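Local coordinates for ferrous iron uptake transporter protein B (Streptococcus thermophilus, PDB 3TAH), which probably drives ferrous iron uptake across the cell membrane with GTP, and is here represented by its GTP-binding G-protein domain, at residues A[9-14]-A[94-99]; A[37-42]-A[53-58]; A[83-88]-A[111-116]; A[139-144]-A[152-157]. The protein carries 1 engineered substitution. All coordinates share one frame; numbering follows the deposited sequence.

How the interactions relate
All four contacts belong to the nucleotide-binding domain and reach its single mixed sheet. Interaction 1 sets the phosphate-binding loop against helix 93-105. Interaction 3 pairs the neighbouring strands 83-89 and 110-115, and its centre is about 9 Å from that of interaction 1; Ile9 O lies 2.8 Å from Val87 N, and Ser14 O lies 3.0 Å from Asn115 ND2. Interaction 4, centred about 7 Å from interaction 3, continues the sheet to its last strand through Leu114 and Val141. Interaction 1 meets the nucleotide's phosphates, interaction 3 its N7 and O6; interaction 4 flanks O6. Interaction 2 is the hairpin beyond strand 4-10, and it touches interaction 1 where Gly58 C packs 3.7 Å from Pro12 CD.

Interaction 1: residues A[9-14]-A[94-99]; sequences IGNPAS and ERNLYL. Engineered in segment 9-14: Ala13 (natural residue Asn). With BGO (3'-O-(N-methylanthraniloyl)guanosine-5'-diphosphate), chain C.
Asn11 and Asn96 meet amide against amide without a direct hydrogen bond. The carbonyl oxygen of Asn11 stands over the face of the Asn96 amide, with OD1 3.1 Å from CG, and the two planes are turned 39° apart. With chi1 at -68°, the Asn11 amide is swung to the side of its own backbone N and away from its carbonyl carbon, which carries it toward the helix. Its ND2 is held by Ile59 O, while Asn96 ND2 bonds to Asn92 O and Asn96 OD1 accepts from Asp89 N, so both amides are fixed by partners beyond this contact. Leu99 offers CD2 to the loop, 4.0 Å from Asn11 ND2 and 4.3 Å from Ile9 CG1.

Residues 9-14 run from the end of a strand into the P-loop (Walker A), whose backbone wraps the diphosphate: Ala13 N, on the engineered residue, donates to O3B at 2.9 Å, and Ser14 N donates weakly to O1B. A type II turn from Asn11 to Ser14 shapes this loop. Ser14 OG, tucked between its own N and carbonyl carbon, donates to Asn11 O at 2.7 Å in the carbonyl plane.

Three waters bridge loop and helix. One accepts from Asn11 N and donates to Asn96 OD1 (2.7 Å from the water); a second joins Asn11 ND2 to Arg95 O and Leu99 N, and the third links Asn11 OD1 with Arg95 NE.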
# COMPACT_ATOMS: atom_id res chain seq x y z
N ILE A 9 -6.35 -5.51 -0.13
CA ILE A 9 -6.67 -4.21 -0.68
C ILE A 9 -6.16 -4.04 -2.11
O ILE A 9 -5.16 -4.63 -2.53
CB ILE A 9 -6.14 -3.07 0.26
CG1 ILE A 9 -6.62 -1.69 -0.19
CG2 ILE A 9 -4.62 -3.10 0.35
CD1 ILE A 9 -6.40 -0.61 0.87
N GLY A 10 -6.88 -3.23 -2.87
CA GLY A 10 -6.50 -2.93 -4.25
C GLY A 10 -7.48 -1.91 -4.79
O GLY A 10 -8.41 -1.49 -4.09
N ASN A 11 -7.26 -1.51 -6.04
CA ASN A 11 -8.14 -0.61 -6.74
C ASN A 11 -9.51 -1.25 -6.95
O ASN A 11 -9.63 -2.48 -7.02
CB ASN A 11 -7.62 -0.30 -8.14
CG ASN A 11 -6.34 0.52 -8.19
OD1 ASN A 11 -5.85 0.74 -9.30
ND2 ASN A 11 -5.80 0.99 -7.06
N PRO A 12 -10.55 -0.42 -7.08
CA PRO A 12 -11.83 -0.90 -7.62
C PRO A 12 -11.63 -1.64 -8.93
O PRO A 12 -10.79 -1.24 -9.75
CB PRO A 12 -12.61 0.39 -7.86
CG PRO A 12 -12.08 1.32 -6.83
CD PRO A 12 -10.62 1.02 -6.76
N ALA A 13 -12.39 -2.71 -9.10
CA ALA A 13 -12.39 -3.51 -10.33
C ALA A 13 -11.05 -4.18 -10.61
O ALA A 13 -10.72 -4.46 -11.75
CB ALA A 13 -12.84 -2.65 -11.55
N SER A 14 -10.27 -4.44 -9.56
CA SER A 14 -9.00 -5.13 -9.71
C SER A 14 -9.18 -6.64 -9.55
O SER A 14 -8.25 -7.40 -9.83
CB SER A 14 -7.98 -4.61 -8.69
OG SER A 14 -8.38 -4.87 -7.37
N GLU A 94 0.65 0.20 -14.17
CA GLU A 94 1.18 1.46 -13.63
C GLU A 94 0.17 2.20 -12.74
O GLU A 94 0.54 2.66 -11.66
CB GLU A 94 1.74 2.35 -14.74
CG GLU A 94 2.99 1.73 -15.39
CD GLU A 94 3.78 2.68 -16.27
OE1 GLU A 94 3.46 3.89 -16.34
OE2 GLU A 94 4.75 2.19 -16.90
N ARG A 95 -1.08 2.30 -13.20
CA ARG A 95 -2.14 2.95 -12.43
C ARG A 95 -2.39 2.26 -11.09
O ARG A 95 -2.60 2.93 -10.10
CB ARG A 95 -3.47 3.02 -13.22
CG ARG A 95 -4.61 3.72 -12.45
CD ARG A 95 -5.85 4.06 -13.32
NE ARG A 95 -6.62 2.88 -13.69
CZ ARG A 95 -7.52 2.81 -14.68
NH1 ARG A 95 -7.81 3.85 -15.44
NH2 ARG A 95 -8.14 1.65 -14.91
N ASN A 96 -2.39 0.93 -11.09
CA ASN A 96 -2.59 0.14 -9.87
C ASN A 96 -1.43 0.25 -8.86
O ASN A 96 -1.66 0.22 -7.64
CB ASN A 96 -2.84 -1.33 -10.18
CG ASN A 96 -4.27 -1.61 -10.64
OD1 ASN A 96 -5.00 -2.39 -10.02
ND2 ASN A 96 -4.66 -0.99 -11.74
N LEU A 97 -0.19 0.37 -9.36
CA LEU A 97 0.98 0.45 -8.48
C LEU A 97 1.10 1.79 -7.74
O LEU A 97 1.89 1.90 -6.81
CB LEU A 97 2.29 0.14 -9.23
CG LEU A 97 2.45 -1.29 -9.76
CD1 LEU A 97 3.68 -1.35 -10.63
CD2 LEU A 97 2.52 -2.35 -8.62
N TYR A 98 0.33 2.79 -8.14
CA TYR A 98 0.30 4.06 -7.42
C TYR A 98 -0.06 3.82 -5.95
O TYR A 98 0.65 4.25 -5.04
CB TYR A 98 -0.67 5.02 -8.10
CG TYR A 98 -0.67 6.41 -7.52
CD1 TYR A 98 0.28 7.35 -7.92
CD2 TYR A 98 -1.62 6.79 -6.59
CE1 TYR A 98 0.29 8.62 -7.40
CE2 TYR A 98 -1.62 8.07 -6.07
CZ TYR A 98 -0.67 8.97 -6.48
OH TYR A 98 -0.66 10.22 -5.96
N LEU A 99 -1.16 3.11 -5.74
CA LEU A 99 -1.55 2.70 -4.39
C LEU A 99 -0.46 1.81 -3.74
O LEU A 99 -0.13 1.99 -2.58
CB LEU A 99 -2.87 1.93 -4.43
CG LEU A 99 -3.41 1.42 -3.08
CD1 LEU A 99 -3.74 2.55 -2.10
CD2 LEU A 99 -4.62 0.52 -3.31
C' BGO C . -17.58 -9.12 -13.82
N1 BGO C . -9.53 -12.52 -14.65
C2 BGO C . -10.63 -12.11 -15.43
N2 BGO C . -10.67 -12.40 -16.73
N3 BGO C . -11.63 -11.42 -14.87
C4 BGO C . -11.58 -11.13 -13.55
C5 BGO C . -10.51 -11.51 -12.72
C6 BGO C . -9.46 -12.23 -13.28
O6 BGO C . -8.49 -12.61 -12.62
N7 BGO C . -10.80 -11.06 -11.50
C8 BGO C . -11.97 -10.42 -11.52
N9 BGO C . -12.43 -10.48 -12.77
PA BGO C . -14.24 -7.58 -8.86
PB BGO C . -13.25 -5.50 -7.08
C1' BGO C . -18.33 -9.15 -15.17
O1' BGO C . -18.11 -9.52 -12.80
O1A BGO C . -13.82 -8.72 -8.03
C1B BGO C . -13.62 -9.94 -13.35
O1B BGO C . -11.84 -5.13 -6.94
C2' BGO C . -19.55 -9.82 -15.31
N2' BGO C . -20.13 -10.47 -14.30
O2' BGO C . -15.57 -11.12 -12.78
O2A BGO C . -15.67 -7.11 -8.81
C2B BGO C . -14.85 -9.92 -12.59
O2B BGO C . -13.77 -6.37 -6.04
C3' BGO C . -20.17 -9.81 -16.56
O3' BGO C . -16.34 -8.70 -13.77
O3A BGO C . -13.33 -6.28 -8.52
C3B BGO C . -15.74 -8.77 -12.46
O3B BGO C . -14.14 -4.33 -7.37
C4' BGO C . -19.60 -9.16 -17.63
O4' BGO C . -13.43 -8.48 -13.32
C4B BGO C . -14.63 -7.76 -12.71
C5' BGO C . -18.39 -8.49 -17.50
O5' BGO C . -13.86 -7.90 -10.39
C5B BGO C . -14.15 -6.99 -11.47
C6' BGO C . -17.75 -8.48 -16.26
CM' BGO C . -21.57 -10.75 -14.24
O HOH W 1 -5.04 -2.48 -7.36
O HOH W 2 -3.65 3.02 -7.51
O HOH W 3 -7.23 0.79 -11.62

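Interaction 2: residues A[37-42]-A[53-58]; sequences TVERKS and IQDLPG
Lys41 and Asp55 make the close part of this contact. Asp55 N donates to Lys41 O at 2.9 Å in the plane of the carbonyl, and Ser42 CA lies 3.2 Å from Ile53 O. Ser42 and Gln54 face each other there as an antiparallel non-hydrogen-bonded pair. Gln54 bends at chi2 (60°), bringing NE2 round to a nearly straight bond with Asp55 O, 3.0 Å away on a lone pair, with the acceptor in the plane of its amide. At the loop end, Val38 CG1 packs on Pro57 CG at 3.8 Å, with the side chains at about right angles.

Toward Glu39 and Arg40 the strands spread, and water fills in. Lys41 bends at chi3 and lays CE 3.5 Å from Asp55 OD2, yet its NZ stays beyond salt-bridge range and is joined to that oxygen through a water. A second water spans Glu39 OE2 and Asp55 OD2, two like charges; another ties Glu39 O and Lys41 N to Asp55 O, and a further one bonds Gln54 OE1 and, weakly, Arg40 NE. The other carboxylate oxygen, Asp55 OD1, is claimed by Lys16 of the P-loop in a salt bridge.

This is the beta hairpin of a G domain, with Thr37 preceding its first strand and the second running into the DxxG motif Asp55-Gly58; Thr37 and Asp55 bind magnesium in other structures of this protein.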
# COMPACT_ATOMS: atom_id res chain seq x y z
N THR A 37 -20.61 4.41 7.67
CA THR A 37 -21.40 3.40 6.95
C THR A 37 -20.58 2.57 5.95
O THR A 37 -21.16 1.82 5.17
CB THR A 37 -22.62 4.05 6.25
OG1 THR A 37 -22.17 4.94 5.23
CG2 THR A 37 -23.48 4.80 7.27
N VAL A 38 -19.26 2.68 5.97
CA VAL A 38 -18.41 1.88 5.08
C VAL A 38 -18.46 0.42 5.54
O VAL A 38 -18.28 0.14 6.73
CB VAL A 38 -16.95 2.35 5.07
CG1 VAL A 38 -16.14 1.54 4.06
CG2 VAL A 38 -16.85 3.85 4.74
N GLU A 39 -18.69 -0.49 4.60
CA GLU A 39 -18.77 -1.92 4.90
C GLU A 39 -17.47 -2.42 5.54
O GLU A 39 -16.38 -2.09 5.07
CB GLU A 39 -19.06 -2.73 3.63
CG GLU A 39 -18.90 -4.24 3.77
CD GLU A 39 -19.01 -4.93 2.43
OE1 GLU A 39 -20.16 -5.18 2.01
OE2 GLU A 39 -17.96 -5.22 1.81
N ARG A 40 -17.61 -3.22 6.59
CA ARG A 40 -16.50 -3.94 7.18
C ARG A 40 -16.75 -5.42 6.94
O ARG A 40 -17.74 -5.97 7.44
CB ARG A 40 -16.41 -3.66 8.67
CG ARG A 40 -15.26 -4.32 9.39
CD ARG A 40 -15.33 -3.92 10.86
NE ARG A 40 -14.16 -4.31 11.63
CZ ARG A 40 -14.00 -4.04 12.93
NH1 ARG A 40 -14.93 -3.38 13.62
NH2 ARG A 40 -12.89 -4.44 13.54
N LYS A 41 -15.85 -6.05 6.19
CA LYS A 41 -16.01 -7.44 5.80
C LYS A 41 -14.73 -8.21 6.03
O LYS A 41 -13.65 -7.75 5.67
CB LYS A 41 -16.42 -7.55 4.34
CG LYS A 41 -16.66 -8.99 3.86
CD LYS A 41 -17.32 -9.02 2.48
CE LYS A 41 -16.42 -8.41 1.39
NZ LYS A 41 -17.02 -8.60 0.03
N SER A 42 -14.87 -9.40 6.60
CA SER A 42 -13.75 -10.30 6.80
C SER A 42 -14.21 -11.74 6.66
O SER A 42 -15.41 -12.02 6.68
CB SER A 42 -13.14 -10.09 8.18
OG SER A 42 -14.08 -10.43 9.20
N ILE A 53 -8.69 -12.95 6.57
CA ILE A 53 -8.62 -11.91 5.55
C ILE A 53 -9.49 -10.75 6.01
O ILE A 53 -10.70 -10.91 6.22
CB ILE A 53 -9.12 -12.42 4.18
CG1 ILE A 53 -8.38 -13.71 3.78
CG2 ILE A 53 -8.97 -11.36 3.12
CD1 ILE A 53 -6.88 -13.63 3.78
N GLN A 54 -8.87 -9.60 6.20
CA GLN A 54 -9.59 -8.37 6.45
C GLN A 54 -9.73 -7.70 5.11
O GLN A 54 -8.74 -7.16 4.58
CB GLN A 54 -8.83 -7.46 7.44
CG GLN A 54 -9.55 -6.14 7.73
CD GLN A 54 -10.92 -6.36 8.33
OE1 GLN A 54 -11.02 -6.82 9.45
NE2 GLN A 54 -11.97 -6.03 7.58
N ASP A 55 -10.93 -7.72 4.54
CA ASP A 55 -11.17 -6.96 3.33
C ASP A 55 -11.10 -5.48 3.70
O ASP A 55 -11.44 -5.08 4.83
CB ASP A 55 -12.52 -7.31 2.69
CG ASP A 55 -12.66 -6.77 1.28
OD1 ASP A 55 -11.70 -6.88 0.48
OD2 ASP A 55 -13.73 -6.23 0.96
N LEU A 56 -10.61 -4.69 2.76
CA LEU A 56 -10.57 -3.24 2.90
C LEU A 56 -11.22 -2.67 1.65
O LEU A 56 -11.20 -3.32 0.61
CB LEU A 56 -9.13 -2.75 3.07
CG LEU A 56 -8.41 -3.15 4.35
CD1 LEU A 56 -6.97 -2.62 4.35
CD2 LEU A 56 -9.14 -2.62 5.60
N PRO A 57 -11.82 -1.47 1.76
CA PRO A 57 -12.52 -0.88 0.59
C PRO A 57 -11.57 -0.71 -0.58
O PRO A 57 -10.39 -0.41 -0.38
CB PRO A 57 -12.97 0.50 1.09
CG PRO A 57 -12.82 0.50 2.53
CD PRO A 57 -11.88 -0.59 2.94
N GLY A 58 -12.07 -0.93 -1.79
CA GLY A 58 -11.30 -0.68 -2.99
C GLY A 58 -11.00 0.81 -3.10
O GLY A 58 -11.92 1.64 -3.05
O HOH W 4 -13.93 -4.07 5.02
O HOH W 5 -15.22 -4.58 2.59
O HOH W 6 -13.22 -6.91 10.87
O HOH W 7 -14.78 -7.76 -1.34

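Interaction 3: residues A[83-88]-A[111-116]; sequences SILNVV and TIALNM. With BGO (3'-O-(N-methylanthraniloyl)guanosine-5'-diphosphate), chain C.
The flat carboxamide of Asn115 leaves its strand with CB against Val87 CG1 at 4.0 Å and its nitrogen at the guanine edge: ND2 donates to N7 at 3.2 Å, coming from somewhat outside the ring plane. Chi1 of -164° sets the amide opposite its own backbone N, where ND2 also grips Ser14 O and OD1 accepts from Thr143 OG1, so several bonds fix its rotation. Beside it Met116 N donates to O6. Met116 is deposited in two conformers, and in one of them SD lies over a face of the purine, 3.5 Å from C5, so that position is not unique.

Farther back, the Asn86 amide runs alongside Ile112, with OD1 4.0 Å from CG1. Its oxygen takes a bond from Thr100 and its nitrogen gives one to Ile9 O, which satisfies both polar ends inside the protein. On this sheet face Val88 fits between its two neighbours, CG2 to Ile112 CG2 at 3.8 Å and CG1 to Leu114 CD1 at 4.0 Å. The opposite face carries Leu85, whose CD1 bends over Thr111 O at 3.5 Å and approaches Ala113 CB.

Five backbone bonds join the parallel strands, ending with Asn115 N to Val88 O at 2.7 Å. Helix 93-105 connects them in a beta-alpha-beta crossover, and the second strand delivers the NxxD motif, Asn115 to Asp118, which reads the guanine base in GTPases of this class.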
# COMPACT_ATOMS: atom_id res chain seq x y z
N SER A 83 0.11 -8.64 7.54
CA SER A 83 0.50 -8.64 6.13
C SER A 83 -0.50 -7.82 5.33
O SER A 83 -1.66 -7.74 5.70
CB SER A 83 0.49 -10.09 5.61
OG SER A 83 0.16 -10.18 4.23
N ILE A 84 -0.04 -7.21 4.24
CA ILE A 84 -0.93 -6.61 3.25
C ILE A 84 -0.87 -7.50 2.01
O ILE A 84 0.22 -7.75 1.50
CB ILE A 84 -0.52 -5.19 2.85
CG1 ILE A 84 -0.70 -4.21 4.01
CG2 ILE A 84 -1.36 -4.69 1.67
CD1 ILE A 84 -0.16 -2.81 3.70
N LEU A 85 -2.03 -7.97 1.53
CA LEU A 85 -2.15 -8.70 0.27
C LEU A 85 -2.80 -7.72 -0.71
O LEU A 85 -3.99 -7.40 -0.63
CB LEU A 85 -2.96 -9.99 0.43
CG LEU A 85 -3.14 -10.85 -0.83
CD1 LEU A 85 -1.84 -11.19 -1.53
CD2 LEU A 85 -3.86 -12.14 -0.44
N ASN A 86 -1.97 -7.22 -1.62
CA ASN A 86 -2.31 -6.14 -2.53
C ASN A 86 -2.73 -6.75 -3.86
O ASN A 86 -1.90 -7.34 -4.55
CB ASN A 86 -1.09 -5.19 -2.65
CG ASN A 86 -1.29 -4.04 -3.64
OD1 ASN A 86 -0.30 -3.51 -4.18
ND2 ASN A 86 -2.53 -3.65 -3.88
N VAL A 87 -4.01 -6.62 -4.20
CA VAL A 87 -4.56 -7.10 -5.48
C VAL A 87 -4.32 -6.01 -6.53
O VAL A 87 -4.79 -4.88 -6.39
CB VAL A 87 -6.07 -7.44 -5.38
CG1 VAL A 87 -6.62 -7.96 -6.71
CG2 VAL A 87 -6.30 -8.46 -4.26
N VAL A 88 -3.58 -6.38 -7.57
CA VAL A 88 -3.18 -5.48 -8.65
C VAL A 88 -3.66 -6.03 -10.00
O VAL A 88 -3.42 -7.19 -10.32
CB VAL A 88 -1.63 -5.32 -8.66
CG1 VAL A 88 -1.10 -4.64 -9.94
CG2 VAL A 88 -1.18 -4.57 -7.40
N THR A 111 2.55 -8.20 -0.12
CA THR A 111 2.64 -9.30 -1.08
C THR A 111 1.61 -8.95 -2.18
O THR A 111 0.49 -8.57 -1.86
CB THR A 111 2.30 -10.65 -0.45
OG1 THR A 111 3.30 -11.00 0.52
CG2 THR A 111 2.19 -11.75 -1.51
N ILE A 112 1.99 -9.06 -3.45
CA ILE A 112 1.10 -8.66 -4.55
C ILE A 112 0.48 -9.88 -5.23
O ILE A 112 1.21 -10.79 -5.59
CB ILE A 112 1.83 -7.82 -5.62
CG1 ILE A 112 2.21 -6.43 -5.08
CG2 ILE A 112 0.97 -7.67 -6.88
CD1 ILE A 112 3.07 -5.59 -6.07
N ALA A 113 -0.86 -9.89 -5.37
CA ALA A 113 -1.56 -10.82 -6.25
C ALA A 113 -1.69 -10.04 -7.55
O ALA A 113 -2.47 -9.09 -7.64
CB ALA A 113 -2.95 -11.22 -5.70
N LEU A 114 -0.91 -10.44 -8.55
CA LEU A 114 -0.88 -9.79 -9.84
C LEU A 114 -2.00 -10.48 -10.61
O LEU A 114 -1.76 -11.49 -11.28
CB LEU A 114 0.50 -9.95 -10.49
CG LEU A 114 0.67 -9.33 -11.89
CD1 LEU A 114 0.54 -7.81 -11.79
CD2 LEU A 114 1.99 -9.70 -12.54
N ASN A 115 -3.20 -9.90 -10.47
CA ASN A 115 -4.46 -10.50 -10.90
C ASN A 115 -4.81 -10.13 -12.35
O ASN A 115 -4.16 -9.26 -12.94
CB ASN A 115 -5.57 -10.13 -9.88
CG ASN A 115 -6.83 -10.99 -10.01
OD1 ASN A 115 -6.75 -12.21 -10.05
ND2 ASN A 115 -7.99 -10.34 -10.07
N MET A 116 -5.81 -10.78 -12.94
CA MET A 116 -6.19 -10.57 -14.35
C MET A 116 -5.11 -11.06 -15.30
O MET A 116 -5.05 -10.61 -16.45
CB MET A 116 -6.46 -9.11 -14.67
CG MET A 116 -7.49 -8.47 -13.79
SD MET A 116 -9.13 -8.78 -14.46
CE MET A 116 -10.10 -8.00 -13.18
C' BGO C . -17.58 -9.12 -13.82
N1 BGO C . -9.53 -12.52 -14.65
C2 BGO C . -10.63 -12.11 -15.43
N2 BGO C . -10.67 -12.40 -16.73
N3 BGO C . -11.63 -11.42 -14.87
C4 BGO C . -11.58 -11.13 -13.55
C5 BGO C . -10.51 -11.51 -12.72
C6 BGO C . -9.46 -12.23 -13.28
O6 BGO C . -8.49 -12.61 -12.62
N7 BGO C . -10.80 -11.06 -11.50
C8 BGO C . -11.97 -10.42 -11.52
N9 BGO C . -12.43 -10.48 -12.77
PA BGO C . -14.24 -7.58 -8.86
PB BGO C . -13.25 -5.50 -7.08
C1' BGO C . -18.33 -9.15 -15.17
O1' BGO C . -18.11 -9.52 -12.80
O1A BGO C . -13.82 -8.72 -8.03
C1B BGO C . -13.62 -9.94 -13.35
O1B BGO C . -11.84 -5.13 -6.94
C2' BGO C . -19.55 -9.82 -15.31
N2' BGO C . -20.13 -10.47 -14.30
O2' BGO C . -15.57 -11.12 -12.78
O2A BGO C . -15.67 -7.11 -8.81
C2B BGO C . -14.85 -9.92 -12.59
O2B BGO C . -13.77 -6.37 -6.04
C3' BGO C . -20.17 -9.81 -16.56
O3' BGO C . -16.34 -8.70 -13.77
O3A BGO C . -13.33 -6.28 -8.52
C3B BGO C . -15.74 -8.77 -12.46
O3B BGO C . -14.14 -4.33 -7.37
C4' BGO C . -19.60 -9.16 -17.63
O4' BGO C . -13.43 -8.48 -13.32
C4B BGO C . -14.63 -7.76 -12.71
C5' BGO C . -18.39 -8.49 -17.50
O5' BGO C . -13.86 -7.90 -10.39
C5B BGO C . -14.15 -6.99 -11.47
C6' BGO C . -17.75 -8.48 -16.26
CM' BGO C . -21.57 -10.75 -14.24
O HOH W 8 2.71 -9.66 2.92

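Interaction 4: residues A[139-144]-A[152-157]; sequences PVVATS and DQVVKK. With BGO (3'-O-(N-methylanthraniloyl)guanosine-5'-diphosphate), chain C.
Strand 140-142 runs nearly antiparallel to helix 152-157, their directions 168° apart and their axes 8.3 Å from each other at closest approach, and no hydrogen bond crosses between the segments. The contact is carried by side chains on the helix-facing side of the strand. Val141 sits at the middle, its CB 3.8 Å from Val154 CG2 and its CG1 4.1 Å from Gln153 CB, so it packs on Val154 while one branch reaches the neighbouring residue. Val154 turns CG2 opposite its own backbone N, and that branch runs up to Val141; its chi1 of 77° places CG1 between N and the carbonyl carbon, where it meets Thr143 CG2 at 4.0 Å with the two side chains roughly perpendicular.

At the other end Lys157 folds its aliphatic chain over Pro139, bending at chi2 and chi3. Its CG approaches Pro139 CB to 3.5 Å, tighter than ordinary carbon contact, and CD follows at 3.8 Å from the same atom, the side chains crossing at a slant. This end of the contact is on the surface, whereas Thr143 and Val154 are buried.

Thr143 keeps its methyl for the helix and its hydroxyl for Asn115. Ser144, the next residue, lies beyond the helix and brings CA to 3.4 Å from O6 of the guanine; with OG bonded to Asp118, it opens the Ser-Ala guanine-recognition motif expected of G5 in this family.

The strand is the outermost of the sheet, bonded through its backbone to strand 110-115. Helix 129-136 packs on Val140 from the other face, while Val154 also reaches Leu85 CD1 and Thr111, and Val155 rests on helix 16-24.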
# COMPACT_ATOMS: atom_id res chain seq x y z
N PRO A 139 7.22 -9.62 -2.66
CA PRO A 139 6.82 -10.82 -3.38
C PRO A 139 5.68 -10.52 -4.35
O PRO A 139 4.80 -9.70 -4.03
CB PRO A 139 6.33 -11.77 -2.27
CG PRO A 139 6.87 -11.22 -1.00
CD PRO A 139 7.10 -9.77 -1.20
N VAL A 140 5.70 -11.16 -5.51
CA VAL A 140 4.62 -11.04 -6.49
C VAL A 140 4.24 -12.44 -6.98
O VAL A 140 5.13 -13.22 -7.34
CB VAL A 140 5.03 -10.16 -7.71
CG1 VAL A 140 3.86 -10.01 -8.68
CG2 VAL A 140 5.54 -8.78 -7.27
N VAL A 141 2.95 -12.74 -6.99
CA VAL A 141 2.41 -14.00 -7.51
C VAL A 141 1.31 -13.71 -8.53
O VAL A 141 0.35 -13.00 -8.23
CB VAL A 141 1.84 -14.87 -6.37
CG1 VAL A 141 1.21 -16.16 -6.93
CG2 VAL A 141 2.91 -15.22 -5.35
N ALA A 142 1.45 -14.25 -9.75
CA ALA A 142 0.46 -14.08 -10.79
C ALA A 142 -0.78 -14.87 -10.40
O ALA A 142 -0.68 -16.04 -10.02
CB ALA A 142 0.98 -14.56 -12.14
N THR A 143 -1.94 -14.21 -10.47
CA THR A 143 -3.20 -14.87 -10.17
C THR A 143 -4.25 -14.58 -11.25
O THR A 143 -4.17 -13.60 -11.99
CB THR A 143 -3.80 -14.44 -8.80
OG1 THR A 143 -4.16 -13.05 -8.83
CG2 THR A 143 -2.84 -14.67 -7.66
N SER A 144 -5.24 -15.46 -11.29
CA SER A 144 -6.46 -15.26 -12.07
C SER A 144 -7.63 -15.72 -11.21
O SER A 144 -7.75 -16.91 -10.89
CB SER A 144 -6.45 -16.05 -13.39
OG SER A 144 -7.65 -15.83 -14.10
N ASP A 152 -4.03 -19.94 -3.89
CA ASP A 152 -3.49 -20.56 -2.67
C ASP A 152 -2.02 -20.17 -2.47
O ASP A 152 -1.55 -19.98 -1.34
CB ASP A 152 -3.60 -22.09 -2.72
CG ASP A 152 -5.03 -22.59 -2.82
OD1 ASP A 152 -5.98 -21.87 -2.43
OD2 ASP A 152 -5.21 -23.72 -3.32
N GLN A 153 -1.31 -20.04 -3.59
CA GLN A 153 0.09 -19.64 -3.63
C GLN A 153 0.31 -18.22 -3.08
O GLN A 153 1.22 -18.01 -2.26
CB GLN A 153 0.65 -19.73 -5.05
CG GLN A 153 0.67 -21.16 -5.63
CD GLN A 153 -0.55 -21.50 -6.46
OE1 GLN A 153 -1.69 -21.17 -6.12
NE2 GLN A 153 -0.31 -22.19 -7.58
N VAL A 154 -0.52 -17.27 -3.50
CA VAL A 154 -0.36 -15.88 -3.03
C VAL A 154 -0.74 -15.79 -1.54
O VAL A 154 -0.05 -15.09 -0.77
CB VAL A 154 -1.10 -14.83 -3.91
CG1 VAL A 154 -2.62 -14.80 -3.66
CG2 VAL A 154 -0.48 -13.43 -3.70
N VAL A 155 -1.79 -16.50 -1.13
CA VAL A 155 -2.20 -16.50 0.28
C VAL A 155 -1.07 -17.06 1.16
O VAL A 155 -0.77 -16.49 2.22
CB VAL A 155 -3.55 -17.23 0.51
CG1 VAL A 155 -3.82 -17.47 2.01
CG2 VAL A 155 -4.69 -16.44 -0.11
N LYS A 156 -0.43 -18.15 0.72
CA LYS A 156 0.71 -18.73 1.45
C LYS A 156 1.89 -17.76 1.60
O LYS A 156 2.51 -17.65 2.67
CB LYS A 156 1.20 -20.00 0.74
CG LYS A 156 2.29 -20.77 1.51
CD LYS A 156 2.64 -22.10 0.83
CE LYS A 156 3.77 -22.81 1.56
NZ LYS A 156 4.18 -24.05 0.83
N LYS A 157 2.21 -17.08 0.50
CA LYS A 157 3.28 -16.10 0.49
C LYS A 157 2.97 -14.96 1.45
O LYS A 157 3.83 -14.61 2.29
CB LYS A 157 3.49 -15.57 -0.93
CG LYS A 157 4.64 -14.60 -1.13
CD LYS A 157 5.98 -15.13 -0.64
CE LYS A 157 6.43 -16.35 -1.43
NZ LYS A 157 7.84 -16.70 -1.08
C' BGO C . -17.58 -9.12 -13.82
N1 BGO C . -9.53 -12.52 -14.65
C2 BGO C . -10.63 -12.11 -15.43
N2 BGO C . -10.67 -12.40 -16.73
N3 BGO C . -11.63 -11.42 -14.87
C4 BGO C . -11.58 -11.13 -13.55
C5 BGO C . -10.51 -11.51 -12.72
C6 BGO C . -9.46 -12.23 -13.28
O6 BGO C . -8.49 -12.61 -12.62
N7 BGO C . -10.80 -11.06 -11.50
C8 BGO C . -11.97 -10.42 -11.52
N9 BGO C . -12.43 -10.48 -12.77
PA BGO C . -14.24 -7.58 -8.86
PB BGO C . -13.25 -5.50 -7.08
C1' BGO C . -18.33 -9.15 -15.17
O1' BGO C . -18.11 -9.52 -12.80
O1A BGO C . -13.82 -8.72 -8.03
C1B BGO C . -13.62 -9.94 -13.35
O1B BGO C . -11.84 -5.13 -6.94
C2' BGO C . -19.55 -9.82 -15.31
N2' BGO C . -20.13 -10.47 -14.30
O2' BGO C . -15.57 -11.12 -12.78
O2A BGO C . -15.67 -7.11 -8.81
C2B BGO C . -14.85 -9.92 -12.59
O2B BGO C . -13.77 -6.37 -6.04
C3' BGO C . -20.17 -9.81 -16.56
O3' BGO C . -16.34 -8.70 -13.77
O3A BGO C . -13.33 -6.28 -8.52
C3B BGO C . -15.74 -8.77 -12.46
O3B BGO C . -14.14 -4.33 -7.37
C4' BGO C . -19.60 -9.16 -17.63
O4' BGO C . -13.43 -8.48 -13.32
C4B BGO C . -14.63 -7.76 -12.71
C5' BGO C . -18.39 -8.49 -17.50
O5' BGO C . -13.86 -7.90 -10.39
C5B BGO C . -14.15 -6.99 -11.47
C6' BGO C . -17.75 -8.48 -16.26
CM' BGO C . -21.57 -10.75 -14.24